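Local coordinates for chromosomal replication initiator protein dnaA (Aquifex aeolicus, PDB 1L8Q), which binds ATP and probably binds the replication origin oriC in its ATP form to start assembly of the replication initiation complex once per cell cycle, at residues Ile191-Glu196 with Glu205-Leu210. Residues are numbered along the deposited sequence; the frame is centred on the assembly and turned at random.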
loop_
_atom_site.group_PDB
_atom_site.type_symbol
_atom_site.label_atom_id
_atom_site.label_comp_id
_atom_site.label_asym_id
_atom_site.label_seq_id
_atom_site.Cartn_x
_atom_site.Cartn_y
_atom_site.Cartn_z
ATOM N N ILE A 191 -20.288 -5.194 -8.837
ATOM C CA ILE A 191 -19.552 -3.935 -8.955
ATOM C C ILE A 191 -19.697 -3.150 -7.687
ATOM O O ILE A 191 -18.706 -2.678 -7.142
ATOM C CB ILE A 191 -20.040 -3.107 -10.149
ATOM C CG1 ILE A 191 -19.853 -3.907 -11.440
ATOM C CG2 ILE A 191 -19.270 -1.798 -10.237
ATOM C CD1 ILE A 191 -20.714 -3.454 -12.570
ATOM N N ASP A 192 -20.925 -3.040 -7.185
ATOM C CA ASP A 192 -21.145 -2.372 -5.904
ATOM C C ASP A 192 -20.389 -3.056 -4.755
ATOM O O ASP A 192 -19.696 -2.393 -3.984
ATOM C CB ASP A 192 -22.632 -2.246 -5.576
ATOM C CG ASP A 192 -23.301 -1.069 -6.307
ATOM O OD1 ASP A 192 -22.574 -0.267 -6.953
ATOM O OD2 ASP A 192 -24.544 -0.875 -6.305
ATOM N N TYR A 193 -20.500 -4.377 -4.655
ATOM C CA TYR A 193 -19.825 -5.096 -3.587
ATOM C C TYR A 193 -18.360 -4.755 -3.564
ATOM O O TYR A 193 -17.773 -4.583 -2.501
ATOM C CB TYR A 193 -19.954 -6.614 -3.758
ATOM C CG TYR A 193 -19.081 -7.384 -2.788
ATOM C CD1 TYR A 193 -19.533 -7.685 -1.501
ATOM C CD2 TYR A 193 -17.801 -7.764 -3.132
ATOM C CE1 TYR A 193 -18.743 -8.377 -0.607
ATOM C CE2 TYR A 193 -16.989 -8.450 -2.230
ATOM C CZ TYR A 193 -17.469 -8.756 -0.975
ATOM O OH TYR A 193 -16.666 -9.430 -0.072
ATOM N N LEU A 194 -17.763 -4.704 -4.747
ATOM C CA LEU A 194 -16.354 -4.467 -4.860
ATOM C C LEU A 194 -16.003 -3.015 -4.501
ATOM O O LEU A 194 -14.964 -2.764 -3.873
ATOM C CB LEU A 194 -15.871 -4.846 -6.257
ATOM C CG LEU A 194 -16.014 -6.339 -6.568
ATOM C CD1 LEU A 194 -15.801 -6.622 -8.036
ATOM C CD2 LEU A 194 -15.077 -7.194 -5.693
ATOM N N LEU A 195 -16.873 -2.067 -4.867
ATOM C CA LEU A 195 -16.612 -0.668 -4.554
ATOM C C LEU A 195 -16.521 -0.486 -3.060
ATOM O O LEU A 195 -15.563 0.107 -2.554
ATOM C CB LEU A 195 -17.689 0.248 -5.113
ATOM C CG LEU A 195 -17.499 0.797 -6.533
ATOM C CD1 LEU A 195 -18.555 1.874 -6.810
ATOM C CD2 LEU A 195 -16.089 1.356 -6.745
ATOM N N GLU A 196 -17.503 -1.027 -2.349
ATOM C CA GLU A 196 -17.542 -0.902 -0.906
ATOM C C GLU A 196 -16.432 -1.639 -0.164
ATOM O O GLU A 196 -16.055 -1.226 0.919
ATOM C CB GLU A 196 -18.898 -1.330 -0.348
ATOM C CG GLU A 196 -19.892 -0.182 -0.149
ATOM C CD GLU A 196 -19.447 0.857 0.902
ATOM O OE1 GLU A 196 -18.281 0.813 1.362
ATOM O OE2 GLU A 196 -20.278 1.731 1.268
ATOM N N GLU A 205 -8.694 -8.313 -6.795
ATOM C CA GLU A 205 -8.377 -9.652 -7.268
ATOM C C GLU A 205 -8.608 -10.693 -6.161
ATOM O O GLU A 205 -9.083 -11.801 -6.423
ATOM C CB GLU A 205 -6.956 -9.712 -7.839
ATOM C CG GLU A 205 -6.905 -9.180 -9.258
ATOM C CD GLU A 205 -5.530 -9.198 -9.874
ATOM O OE1 GLU A 205 -4.589 -9.727 -9.247
ATOM O OE2 GLU A 205 -5.394 -8.662 -10.998
ATOM N N GLY A 206 -8.299 -10.318 -4.925
ATOM C CA GLY A 206 -8.567 -11.176 -3.788
ATOM C C GLY A 206 -10.048 -11.526 -3.676
ATOM O O GLY A 206 -10.416 -12.693 -3.501
ATOM N N LYS A 207 -10.909 -10.520 -3.769
ATOM C CA LYS A 207 -12.346 -10.777 -3.730
ATOM C C LYS A 207 -12.774 -11.614 -4.931
ATOM O O LYS A 207 -13.544 -12.556 -4.790
ATOM C CB LYS A 207 -13.150 -9.476 -3.704
ATOM C CG LYS A 207 -13.083 -8.736 -2.392
ATOM C CD LYS A 207 -13.433 -9.614 -1.236
ATOM C CE LYS A 207 -13.467 -8.802 0.052
ATOM N NZ LYS A 207 -13.408 -9.651 1.274
ATOM N N ILE A 208 -12.259 -11.280 -6.113
ATOM C CA ILE A 208 -12.630 -12.010 -7.312
ATOM C C ILE A 208 -12.253 -13.491 -7.191
ATOM O O ILE A 208 -13.052 -14.353 -7.548
ATOM C CB ILE A 208 -12.030 -11.352 -8.571
ATOM C CG1 ILE A 208 -12.873 -10.126 -8.977
ATOM C CG2 ILE A 208 -11.972 -12.313 -9.699
ATOM C CD1 ILE A 208 -12.234 -9.231 -10.033
ATOM N N LYS A 209 -11.067 -13.780 -6.645
ATOM C CA LYS A 209 -10.623 -15.155 -6.438
ATOM C C LYS A 209 -11.670 -15.895 -5.606
ATOM O O LYS A 209 -12.038 -17.023 -5.916
ATOM C CB LYS A 209 -9.291 -15.182 -5.696
ATOM C CG LYS A 209 -8.050 -15.551 -6.519
ATOM C CD LYS A 209 -7.596 -14.420 -7.469
ATOM C CE LYS A 209 -6.070 -14.526 -7.803
ATOM N NZ LYS A 209 -5.206 -13.730 -6.851
ATOM N N LEU A 210 -12.148 -15.250 -4.549
ATOM C CA LEU A 210 -13.138 -15.854 -3.667
ATOM C C LEU A 210 -14.464 -16.005 -4.384
ATOM O O LEU A 210 -15.210 -16.954 -4.141
ATOM C CB LEU A 210 -13.335 -15.008 -2.418
ATOM C CG LEU A 210 -12.742 -15.476 -1.077
ATOM C CD1 LEU A 210 -11.681 -16.585 -1.224
ATOM C CD2 LEU A 210 -12.205 -14.277 -0.269
#
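Lys207 lays its aliphatic chain against Tyr193 and Leu194, joining neighbouring helices 188-197 and 201-214 in the helical lid of the AAA+ domain. The nearest pair of CA atoms, Leu194 CA and Lys207 CA, is 7.6 Å apart, and the 163 Å² buried between the segments comes mainly from these three side chains. Leu194 CD2 rests on Lys207 CB at 3.6 Å, the two side chains sliding past one another in opposite directions. Tyr193 instead meets the lysine crosswise, at about a right angle. Its ring offers an edge: Lys207 CD lies near the ring plane, 3.9 Å from Tyr193 CE2, and Leu194 CD2 also sits at the rim in plane. A chi1 of 171°, with CG anti to the backbone N, places the ring edge beside the lysine chain, while a bend at chi2 (-52°) brings Lys207 CD to 3.4 Å from Tyr193 OH. Beyond this shell, Leu219 of helix 216-241 touches Tyr193 and Lys207. Leu194 also packs on Ile175 of helix 168-181. Glu223, again from helix 216-241, divides its carboxylate, OE1 hydrogen-bonding Tyr193 OH and OE2 forming a salt bridge with Lys207 NZ.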